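Local structure of MTH0777 (Methanothermobacter thermautotrophicus, 1KJN) at residues Gly7-Cys15 with Asp78-Asn88; Lys33-Asn44 with Ile59-Cys70. The protein is of unknown function but, as a member of the DUF1890 family, has a Rossmann-like alpha/beta fold with parallel strand order 3-2-1-4-5-6. One frame throughout, in Å; residues are numbered along the deposited sequence.

Contact 1: residues Gly7-Cys15 with Asp78-Asn88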
loop_
_atom_site.group_PDB
_atom_site.type_symbol
_atom_site.label_atom_id
_atom_site.label_comp_id
_atom_site.label_asym_id
_atom_site.label_seq_id
_atom_site.Cartn_x
_atom_site.Cartn_y
_atom_site.Cartn_z
ATOM N N GLY A 7 -0.110 17.403 -19.997
ATOM C CA GLY A 7 0.763 17.924 -18.965
ATOM C C GLY A 7 1.365 16.903 -18.021
ATOM O O GLY A 7 1.208 15.692 -18.186
ATOM N N LYS A 8 2.057 17.422 -17.016
ATOM C CA LYS A 8 2.725 16.603 -16.028
ATOM C C LYS A 8 2.258 16.993 -14.644
ATOM O O LYS A 8 1.923 18.156 -14.378
ATOM C CB LYS A 8 4.245 16.780 -16.147
ATOM C CG LYS A 8 4.812 16.296 -17.492
ATOM C CD LYS A 8 6.250 16.722 -17.706
ATOM C CE LYS A 8 7.183 16.105 -16.680
ATOM N NZ LYS A 8 8.519 16.782 -16.702
ATOM N N ALA A 9 2.183 15.999 -13.775
ATOM C CA ALA A 9 1.771 16.243 -12.412
ATOM C C ALA A 9 2.817 15.701 -11.455
ATOM O O ALA A 9 3.510 14.726 -11.756
ATOM C CB ALA A 9 0.424 15.619 -12.144
ATOM N N LEU A 10 3.010 16.413 -10.352
ATOM C CA LEU A 10 3.967 15.979 -9.338
ATOM C C LEU A 10 3.172 15.650 -8.086
ATOM O O LEU A 10 2.314 16.431 -7.653
ATOM C CB LEU A 10 5.006 17.063 -9.025
ATOM C CG LEU A 10 6.041 16.730 -7.945
ATOM C CD1 LEU A 10 6.909 15.575 -8.420
ATOM C CD2 LEU A 10 6.900 17.966 -7.634
HETATM N N MSE A 11 3.463 14.480 -7.524
HETATM C CA MSE A 11 2.796 13.990 -6.329
HETATM C C MSE A 11 3.812 13.861 -5.204
HETATM O O MSE A 11 4.789 13.107 -5.317
HETATM C CB MSE A 11 2.136 12.634 -6.622
HETATM C CG MSE A 11 1.358 12.072 -5.437
HETATM SE SE MSE A 11 0.261 10.517 -5.906
HETATM C CE MSE A 11 -0.984 11.414 -7.073
ATOM N N VAL A 12 3.548 14.551 -4.100
ATOM C CA VAL A 12 4.458 14.566 -2.946
ATOM C C VAL A 12 3.895 13.733 -1.808
ATOM O O VAL A 12 2.735 13.916 -1.427
ATOM C CB VAL A 12 4.669 16.010 -2.435
ATOM C CG1 VAL A 12 5.633 16.040 -1.252
ATOM C CG2 VAL A 12 5.177 16.886 -3.574
ATOM N N LEU A 13 4.720 12.837 -1.261
ATOM C CA LEU A 13 4.284 11.975 -0.165
ATOM C C LEU A 13 5.020 12.243 1.145
ATOM O O LEU A 13 6.191 12.632 1.152
ATOM C CB LEU A 13 4.441 10.491 -0.536
ATOM C CG LEU A 13 3.900 10.048 -1.897
ATOM C CD1 LEU A 13 4.152 8.551 -2.077
ATOM C CD2 LEU A 13 2.419 10.353 -2.017
ATOM N N GLY A 14 4.318 11.996 2.248
ATOM C CA GLY A 14 4.886 12.190 3.567
ATOM C C GLY A 14 5.431 10.886 4.122
ATOM O O GLY A 14 5.388 9.853 3.441
ATOM N N CYS A 15 5.956 10.919 5.346
ATOM C CA CYS A 15 6.498 9.704 5.943
ATOM C C CYS A 15 5.361 8.674 5.976
ATOM O O CYS A 15 4.209 9.000 6.273
ATOM C CB CYS A 15 7.051 9.963 7.351
ATOM S SG CYS A 15 5.837 9.848 8.693
ATOM N N ASP A 78 7.574 23.197 -14.673
ATOM C CA ASP A 78 7.845 21.771 -14.903
ATOM C C ASP A 78 6.616 20.875 -14.697
ATOM O O ASP A 78 6.630 19.701 -15.084
ATOM C CB ASP A 78 8.985 21.266 -14.010
ATOM C CG ASP A 78 10.350 21.850 -14.378
ATOM O OD1 ASP A 78 10.522 22.444 -15.462
ATOM O OD2 ASP A 78 11.272 21.687 -13.564
ATOM N N TYR A 79 5.576 21.412 -14.066
ATOM C CA TYR A 79 4.356 20.645 -13.807
ATOM C C TYR A 79 3.116 21.535 -13.855
ATOM O O TYR A 79 3.158 22.685 -13.443
ATOM C CB TYR A 79 4.435 19.954 -12.436
ATOM C CG TYR A 79 5.527 18.905 -12.331
ATOM C CD1 TYR A 79 5.283 17.585 -12.708
ATOM C CD2 TYR A 79 6.804 19.234 -11.885
ATOM C CE1 TYR A 79 6.269 16.627 -12.650
ATOM C CE2 TYR A 79 7.814 18.266 -11.823
ATOM C CZ TYR A 79 7.532 16.966 -12.211
ATOM O OH TYR A 79 8.504 15.999 -12.169
ATOM N N GLU A 80 2.015 20.976 -14.344
ATOM C CA GLU A 80 0.745 21.683 -14.465
ATOM C C GLU A 80 -0.175 21.417 -13.263
ATOM O O GLU A 80 -1.195 22.078 -13.088
ATOM C CB GLU A 80 0.045 21.269 -15.768
ATOM C CG GLU A 80 0.674 21.822 -17.056
ATOM C CD GLU A 80 2.130 21.397 -17.273
ATOM O OE1 GLU A 80 2.392 20.183 -17.393
ATOM O OE2 GLU A 80 3.019 22.279 -17.336
ATOM N N PHE A 81 0.188 20.439 -12.443
ATOM C CA PHE A 81 -0.611 20.097 -11.270
ATOM C C PHE A 81 0.288 19.569 -10.153
ATOM O O PHE A 81 1.230 18.841 -10.411
ATOM C CB PHE A 81 -1.667 19.044 -11.634
ATOM C CG PHE A 81 -2.620 18.732 -10.509
ATOM C CD1 PHE A 81 -2.668 17.450 -9.943
ATOM C CD2 PHE A 81 -3.469 19.721 -10.005
ATOM C CE1 PHE A 81 -3.548 17.167 -8.878
ATOM C CE2 PHE A 81 -4.355 19.451 -8.941
ATOM C CZ PHE A 81 -4.399 18.174 -8.381
ATOM N N LEU A 82 -0.036 19.921 -8.913
ATOM C CA LEU A 82 0.734 19.484 -7.756
ATOM C C LEU A 82 -0.189 18.908 -6.682
ATOM O O LEU A 82 -1.134 19.557 -6.233
ATOM C CB LEU A 82 1.541 20.665 -7.175
ATOM C CG LEU A 82 2.284 20.506 -5.841
ATOM C CD1 LEU A 82 3.299 19.356 -5.903
ATOM C CD2 LEU A 82 2.965 21.821 -5.493
ATOM N N ALA A 83 0.106 17.686 -6.255
ATOM C CA ALA A 83 -0.686 17.036 -5.223
ATOM C C ALA A 83 0.232 16.585 -4.101
ATOM O O ALA A 83 1.282 15.977 -4.338
ATOM C CB ALA A 83 -1.453 15.867 -5.797
ATOM N N GLY A 84 -0.142 16.944 -2.882
ATOM C CA GLY A 84 0.637 16.586 -1.715
ATOM C C GLY A 84 -0.180 15.961 -0.590
ATOM O O GLY A 84 -1.209 16.511 -0.179
ATOM N N PHE A 85 0.257 14.782 -0.143
ATOM C CA PHE A 85 -0.372 14.068 0.962
ATOM C C PHE A 85 0.233 14.660 2.209
ATOM O O PHE A 85 1.456 14.821 2.297
ATOM C CB PHE A 85 -0.092 12.559 0.875
ATOM C CG PHE A 85 -0.950 11.867 -0.126
ATOM C CD1 PHE A 85 -0.624 11.901 -1.477
ATOM C CD2 PHE A 85 -2.104 11.202 0.278
ATOM C CE1 PHE A 85 -1.435 11.283 -2.416
ATOM C CE2 PHE A 85 -2.924 10.583 -0.652
ATOM C CZ PHE A 85 -2.594 10.618 -2.008
ATOM N N VAL A 86 -0.616 14.996 3.171
ATOM C CA VAL A 86 -0.143 15.654 4.383
ATOM C C VAL A 86 -0.600 15.015 5.694
ATOM O O VAL A 86 -1.690 15.298 6.191
ATOM C CB VAL A 86 -0.578 17.143 4.359
ATOM C CG1 VAL A 86 0.138 17.921 5.447
ATOM C CG2 VAL A 86 -0.289 17.760 2.989
ATOM N N PRO A 87 0.184 14.064 6.208
ATOM C CA PRO A 87 -0.124 13.375 7.472
ATOM C C PRO A 87 0.445 14.159 8.658
ATOM O O PRO A 87 0.168 13.831 9.816
ATOM C CB PRO A 87 0.636 12.042 7.355
ATOM C CG PRO A 87 1.061 11.949 5.928
ATOM C CD PRO A 87 1.227 13.353 5.450
ATOM N N ASN A 88 1.266 15.171 8.387
ATOM C CA ASN A 88 1.868 15.923 9.486
ATOM C C ASN A 88 2.586 17.205 9.065
ATOM O O ASN A 88 2.704 17.493 7.878
ATOM C CB ASN A 88 2.860 15.016 10.231
ATOM C CG ASN A 88 3.921 14.436 9.309
ATOM O OD1 ASN A 88 4.269 15.034 8.288
ATOM N ND2 ASN A 88 4.442 13.270 9.668
HETATM O O HOH W 1 6.144 13.447 6.653
#

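Contact 2: residues Lys33-Asn44 with Ile59-Cys70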
loop_
_atom_site.group_PDB
_atom_site.type_symbol
_atom_site.label_atom_id
_atom_site.label_comp_id
_atom_site.label_asym_id
_atom_site.label_seq_id
_atom_site.Cartn_x
_atom_site.Cartn_y
_atom_site.Cartn_z
ATOM N N LYS A 33 -3.450 9.859 -14.460
ATOM C CA LYS A 33 -3.006 9.268 -15.723
ATOM C C LYS A 33 -4.201 9.006 -16.633
ATOM O O LYS A 33 -4.067 8.958 -17.852
ATOM C CB LYS A 33 -2.244 7.955 -15.489
ATOM C CG LYS A 33 -0.830 8.156 -14.932
ATOM C CD LYS A 33 -0.164 6.834 -14.557
ATOM C CE LYS A 33 0.071 5.923 -15.772
ATOM N NZ LYS A 33 0.813 6.613 -16.881
ATOM N N LYS A 34 -5.353 8.785 -16.013
ATOM C CA LYS A 34 -6.597 8.539 -16.711
ATOM C C LYS A 34 -6.961 9.851 -17.403
ATOM O O LYS A 34 -7.608 9.852 -18.452
ATOM C CB LYS A 34 -7.679 8.166 -15.692
ATOM C CG LYS A 34 -8.699 7.153 -16.145
ATOM C CD LYS A 34 -8.075 5.794 -16.385
ATOM C CE LYS A 34 -9.139 4.810 -16.859
ATOM N NZ LYS A 34 -8.550 3.622 -17.538
ATOM N N LYS A 35 -6.549 10.967 -16.804
ATOM C CA LYS A 35 -6.811 12.285 -17.379
ATOM C C LYS A 35 -5.737 12.734 -18.392
ATOM O O LYS A 35 -5.783 13.862 -18.875
ATOM C CB LYS A 35 -6.954 13.334 -16.271
ATOM C CG LYS A 35 -8.225 13.231 -15.444
ATOM C CD LYS A 35 -8.142 14.209 -14.287
ATOM C CE LYS A 35 -9.429 14.293 -13.506
ATOM N NZ LYS A 35 -10.481 14.983 -14.295
ATOM N N GLY A 36 -4.768 11.869 -18.684
ATOM C CA GLY A 36 -3.726 12.206 -19.646
ATOM C C GLY A 36 -2.378 12.631 -19.076
ATOM O O GLY A 36 -1.364 12.680 -19.789
ATOM N N PHE A 37 -2.363 12.929 -17.784
ATOM C CA PHE A 37 -1.155 13.354 -17.105
ATOM C C PHE A 37 -0.053 12.317 -17.033
ATOM O O PHE A 37 -0.311 11.115 -16.967
ATOM C CB PHE A 37 -1.479 13.716 -15.661
ATOM C CG PHE A 37 -2.137 15.030 -15.499
ATOM C CD1 PHE A 37 -3.516 15.117 -15.358
ATOM C CD2 PHE A 37 -1.383 16.192 -15.483
ATOM C CE1 PHE A 37 -4.132 16.348 -15.203
ATOM C CE2 PHE A 37 -1.995 17.422 -15.329
ATOM C CZ PHE A 37 -3.368 17.506 -15.189
ATOM N N ARG A 38 1.177 12.807 -17.003
ATOM C CA ARG A 38 2.341 11.951 -16.801
ATOM C C ARG A 38 2.569 12.256 -15.312
ATOM O O ARG A 38 2.617 13.423 -14.932
ATOM C CB ARG A 38 3.526 12.428 -17.628
ATOM C CG ARG A 38 4.519 11.337 -17.919
ATOM C CD ARG A 38 5.742 11.886 -18.623
ATOM N NE ARG A 38 6.831 12.105 -17.678
ATOM C CZ ARG A 38 7.668 11.153 -17.281
ATOM N NH1 ARG A 38 7.545 9.923 -17.758
ATOM N NH2 ARG A 38 8.601 11.420 -16.377
ATOM N N VAL A 39 2.622 11.241 -14.455
ATOM C CA VAL A 39 2.773 11.505 -13.030
ATOM C C VAL A 39 4.103 11.144 -12.425
ATOM O O VAL A 39 4.539 9.997 -12.491
ATOM C CB VAL A 39 1.708 10.765 -12.172
ATOM C CG1 VAL A 39 1.789 11.238 -10.712
ATOM C CG2 VAL A 39 0.310 10.980 -12.729
ATOM N N THR A 40 4.692 12.117 -11.745
ATOM C CA THR A 40 5.948 11.895 -11.058
ATOM C C THR A 40 5.654 11.847 -9.565
ATOM O O THR A 40 4.950 12.707 -9.035
ATOM C CB THR A 40 6.952 13.026 -11.331
ATOM O OG1 THR A 40 7.353 12.993 -12.708
ATOM C CG2 THR A 40 8.183 12.890 -10.429
ATOM N N VAL A 41 6.164 10.825 -8.896
ATOM C CA VAL A 41 5.985 10.682 -7.452
ATOM C C VAL A 41 7.319 11.016 -6.772
ATOM O O VAL A 41 8.385 10.541 -7.202
ATOM C CB VAL A 41 5.583 9.235 -7.066
ATOM C CG1 VAL A 41 5.506 9.096 -5.554
ATOM C CG2 VAL A 41 4.237 8.849 -7.705
ATOM N N THR A 42 7.269 11.817 -5.713
ATOM C CA THR A 42 8.493 12.173 -4.998
ATOM C C THR A 42 8.256 12.012 -3.500
ATOM O O THR A 42 7.214 12.424 -2.989
ATOM C CB THR A 42 8.964 13.624 -5.332
ATOM O OG1 THR A 42 10.203 13.891 -4.665
ATOM C CG2 THR A 42 7.920 14.667 -4.897
ATOM N N ALA A 43 9.201 11.368 -2.815
ATOM C CA ALA A 43 9.085 11.110 -1.385
ATOM C C ALA A 43 10.395 10.554 -0.810
ATOM O O ALA A 43 11.408 10.471 -1.522
ATOM C CB ALA A 43 7.956 10.116 -1.139
ATOM N N ASN A 44 10.360 10.188 0.478
ATOM C CA ASN A 44 11.525 9.652 1.179
ATOM C C ASN A 44 11.756 8.204 0.747
ATOM O O ASN A 44 10.863 7.580 0.190
ATOM C CB ASN A 44 11.398 9.825 2.728
ATOM C CG ASN A 44 10.446 8.796 3.411
ATOM O OD1 ASN A 44 9.823 7.959 2.760
ATOM N ND2 ASN A 44 10.361 8.869 4.751
ATOM N N ILE A 59 2.881 0.501 -13.569
ATOM C CA ILE A 59 1.665 0.747 -14.338
ATOM C C ILE A 59 0.885 1.997 -13.933
ATOM O O ILE A 59 0.259 2.633 -14.777
ATOM C CB ILE A 59 0.708 -0.479 -14.218
ATOM C CG1 ILE A 59 1.346 -1.702 -14.879
ATOM C CG2 ILE A 59 -0.674 -0.173 -14.820
ATOM C CD1 ILE A 59 0.669 -2.995 -14.518
ATOM N N TYR A 60 0.926 2.348 -12.651
ATOM C CA TYR A 60 0.167 3.494 -12.139
ATOM C C TYR A 60 0.913 4.823 -11.914
ATOM O O TYR A 60 0.312 5.825 -11.520
ATOM C CB TYR A 60 -0.568 3.060 -10.879
ATOM C CG TYR A 60 -1.477 1.864 -11.100
ATOM C CD1 TYR A 60 -2.574 1.946 -11.957
ATOM C CD2 TYR A 60 -1.280 0.670 -10.404
ATOM C CE1 TYR A 60 -3.465 0.872 -12.103
ATOM C CE2 TYR A 60 -2.170 -0.416 -10.554
ATOM C CZ TYR A 60 -3.259 -0.300 -11.394
ATOM O OH TYR A 60 -4.191 -1.326 -11.470
ATOM N N THR A 61 2.217 4.829 -12.154
ATOM C CA THR A 61 3.026 6.044 -12.019
ATOM C C THR A 61 4.023 6.032 -13.167
ATOM O O THR A 61 4.304 4.981 -13.738
ATOM C CB THR A 61 3.817 6.113 -10.693
ATOM O OG1 THR A 61 4.788 5.061 -10.669
ATOM C CG2 THR A 61 2.887 5.995 -9.486
ATOM N N ASP A 62 4.595 7.184 -13.482
ATOM C CA ASP A 62 5.528 7.251 -14.596
ATOM C C ASP A 62 6.980 7.433 -14.212
ATOM O O ASP A 62 7.889 6.888 -14.852
ATOM C CB ASP A 62 5.083 8.361 -15.544
ATOM C CG ASP A 62 3.666 8.150 -16.029
ATOM O OD1 ASP A 62 3.445 7.162 -16.753
ATOM O OD2 ASP A 62 2.767 8.927 -15.643
ATOM N N GLU A 63 7.190 8.176 -13.140
ATOM C CA GLU A 63 8.528 8.469 -12.685
ATOM C C GLU A 63 8.519 8.640 -11.171
ATOM O O GLU A 63 7.487 8.943 -10.569
ATOM C CB GLU A 63 8.989 9.765 -13.372
ATOM C CG GLU A 63 10.437 10.140 -13.129
ATOM C CD GLU A 63 10.829 11.476 -13.742
ATOM O OE1 GLU A 63 12.049 11.728 -13.850
ATOM O OE2 GLU A 63 9.935 12.292 -14.085
HETATM N N MSE A 64 9.678 8.436 -10.564
HETATM C CA MSE A 64 9.841 8.590 -9.128
HETATM C C MSE A 64 11.208 9.175 -8.827
HETATM O O MSE A 64 12.198 8.724 -9.385
HETATM C CB MSE A 64 9.677 7.260 -8.426
HETATM C CG MSE A 64 8.232 6.904 -8.203
HETATM SE SE MSE A 64 8.175 5.349 -7.157
HETATM C CE MSE A 64 8.842 4.182 -8.533
ATOM N N VAL A 65 11.247 10.154 -7.923
ATOM C CA VAL A 65 12.472 10.854 -7.555
ATOM C C VAL A 65 12.471 11.162 -6.058
ATOM O O VAL A 65 11.436 11.510 -5.505
ATOM C CB VAL A 65 12.556 12.228 -8.261
ATOM C CG1 VAL A 65 13.963 12.796 -8.166
ATOM C CG2 VAL A 65 12.114 12.129 -9.698
ATOM N N ASP A 66 13.643 11.087 -5.430
ATOM C CA ASP A 66 13.798 11.394 -4.004
ATOM C C ASP A 66 13.458 12.875 -3.726
ATOM O O ASP A 66 13.660 13.743 -4.582
ATOM C CB ASP A 66 15.230 11.030 -3.572
ATOM C CG ASP A 66 15.754 11.899 -2.458
ATOM O OD1 ASP A 66 16.463 12.875 -2.779
ATOM O OD2 ASP A 66 15.462 11.621 -1.269
ATOM N N LEU A 67 12.916 13.161 -2.545
ATOM C CA LEU A 67 12.523 14.535 -2.193
ATOM C C LEU A 67 13.572 15.605 -2.443
ATOM O O LEU A 67 13.306 16.587 -3.131
ATOM C CB LEU A 67 12.083 14.619 -0.734
ATOM C CG LEU A 67 10.730 14.033 -0.359
ATOM C CD1 LEU A 67 10.648 13.858 1.149
ATOM C CD2 LEU A 67 9.625 14.928 -0.863
ATOM N N GLU A 68 14.768 15.404 -1.898
ATOM C CA GLU A 68 15.840 16.383 -2.051
ATOM C C GLU A 68 16.312 16.519 -3.488
ATOM O O GLU A 68 16.562 17.631 -3.963
ATOM C CB GLU A 68 16.989 16.073 -1.091
ATOM C CG GLU A 68 16.562 16.260 0.368
ATOM C CD GLU A 68 16.107 17.696 0.667
ATOM O OE1 GLU A 68 16.893 18.634 0.417
ATOM O OE2 GLU A 68 14.967 17.899 1.159
ATOM N N SER A 69 16.380 15.401 -4.204
ATOM C CA SER A 69 16.796 15.454 -5.599
ATOM C C SER A 69 15.777 16.258 -6.404
ATOM O O SER A 69 16.153 17.103 -7.214
ATOM C CB SER A 69 16.937 14.052 -6.176
ATOM O OG SER A 69 17.945 13.344 -5.479
ATOM N N CYS A 70 14.490 16.029 -6.147
ATOM C CA CYS A 70 13.448 16.749 -6.866
ATOM C C CYS A 70 13.543 18.243 -6.552
ATOM O O CYS A 70 13.431 19.072 -7.446
ATOM C CB CYS A 70 12.063 16.228 -6.481
ATOM S SG CYS A 70 10.731 16.947 -7.434
HETATM O O HOH W 2 9.989 9.082 -16.234
#

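Contact 1: residues Gly7-Cys15 with Asp78-Asn88
Lys8 O accepts from Glu80 N at 2.8 Å, in its carbonyl plane, and takes a weak second bond from Phe81 N. Here strands 8-12 and 81-86 start to run parallel at the centre of a Rossmann-like sheet. The chain of Glu80 bends at chi2 (60°), which brings its carboxylate back to the neighbouring peptide: OE1 accepts from Lys8 N at 2.8 Å. Further along, Leu10 N bonds Phe81 O, Ala83 N bonds Leu10 O, Val12 N bonds Ala83 O and Phe85 N bonds Val12 O. Leu10 CB sits over the centre of the Tyr79 ring, 3.7 Å from its centroid, in a CH-pi contact, while Lys8 NZ lies off-centre over the other face, 5.0 Å from the Tyr79 ring centroid, a cation-pi contact. An alanine in place of Tyr79 would probably leave Leu10 CB without its aromatic cover and deprive Lys8 NZ of its pi partner. On the face bearing Ala9 and Met11, the selenium of Met11 (selenomethionine) meets the edge of the Phe85 ring, SE to CE1 4.0 Å, a Met-aromatic contact. Leu13 runs beside the same ring, its CD2 3.5 Å from Phe85 CD1; helix 21-34 packs here through Thr28 and Ala25. Beyond the strands a water bridges the segments, accepting from Cys15 N at 2.9 Å and donating to Asn88 OD1, which also caps Ala91 N.

Contact 2: residues Lys33-Asn44 with Ile59-Cys70
The carboxylate of Asp62 lies between Lys33, Arg38 and the backbone of Val39, and its two oxygens do different work. Lys33 comes from the opposite direction, curled by bends at chi3 and chi4, and its NZ forms a salt bridge with Asp62 OD1 at 2.7 Å on the syn lone pair. OD2 offers its anti lone pair to Val39 N at 2.6 Å. With CG anti to the carbonyl carbon (chi1 -57°), the carboxylate of Asp62 is placed where OD2 meets Val39 N. These two bonds probably fix its rotation and favour the ionised form.

Arg38 crosses Asp62 at a slant, with Asp62 CB over one face of its guanidinium. At the edge of that group, NH2 makes a salt bridge with Glu63 OE2 at 2.8 Å, although the guanidinium and carboxylate planes are 55° apart. NH2 also donates to a water that bonds weakly to Asp62 O. Thr40 lies alongside Glu63, pointing the same way, with OG1 3.0 Å from the same OE2.

On the other face of the sheet, Val41 CG2 meets Thr61 CG2 at 3.6 Å, the two side chains nearly perpendicular, and Val41 CB packs on CG of Met64, a selenomethionine. Backbone bonds Val41 N to Glu63 O and Val65 N to Val41 O set the parallel pairing. Back on the face of Thr40, Thr42 OG1 donates to Val65 O at 2.8 Å from above the carbonyl plane. Leu67 rests its CG on Ala43 and packs against Phe98 of helix 89-102. Tyr60 OH is hydrogen-bonded to Asp55 OD1 and Glu57 N of the second subunit. Strands 38-43 and 63-66, joined through helix 45-54, thus form a parallel beta-alpha-beta unit at one margin of the chain's Rossmann-like sheet.

From the N terminus the chain enters strand 8-12, turns through helix 21-34 and arrives at strand 38-43, the first partner of contact 2. Helix 45-54 then leads to strand 63-66, where contact 2 closes a short loop of 14 residues. Helix 67-73 carries the chain on to strand 81-86, where contact 1 closes the wider loop of 62 residues, so contact 2 is nested within it. Strands 8-12 and 38-43 are sheet neighbours and link the two, by probable hydrogen bonds from Met11 N to Thr40 O and from Thr42 N to Met11 O. Together the contacts set four adjoining strands, 63-66, 38-43, 8-12 and 81-86, side by side.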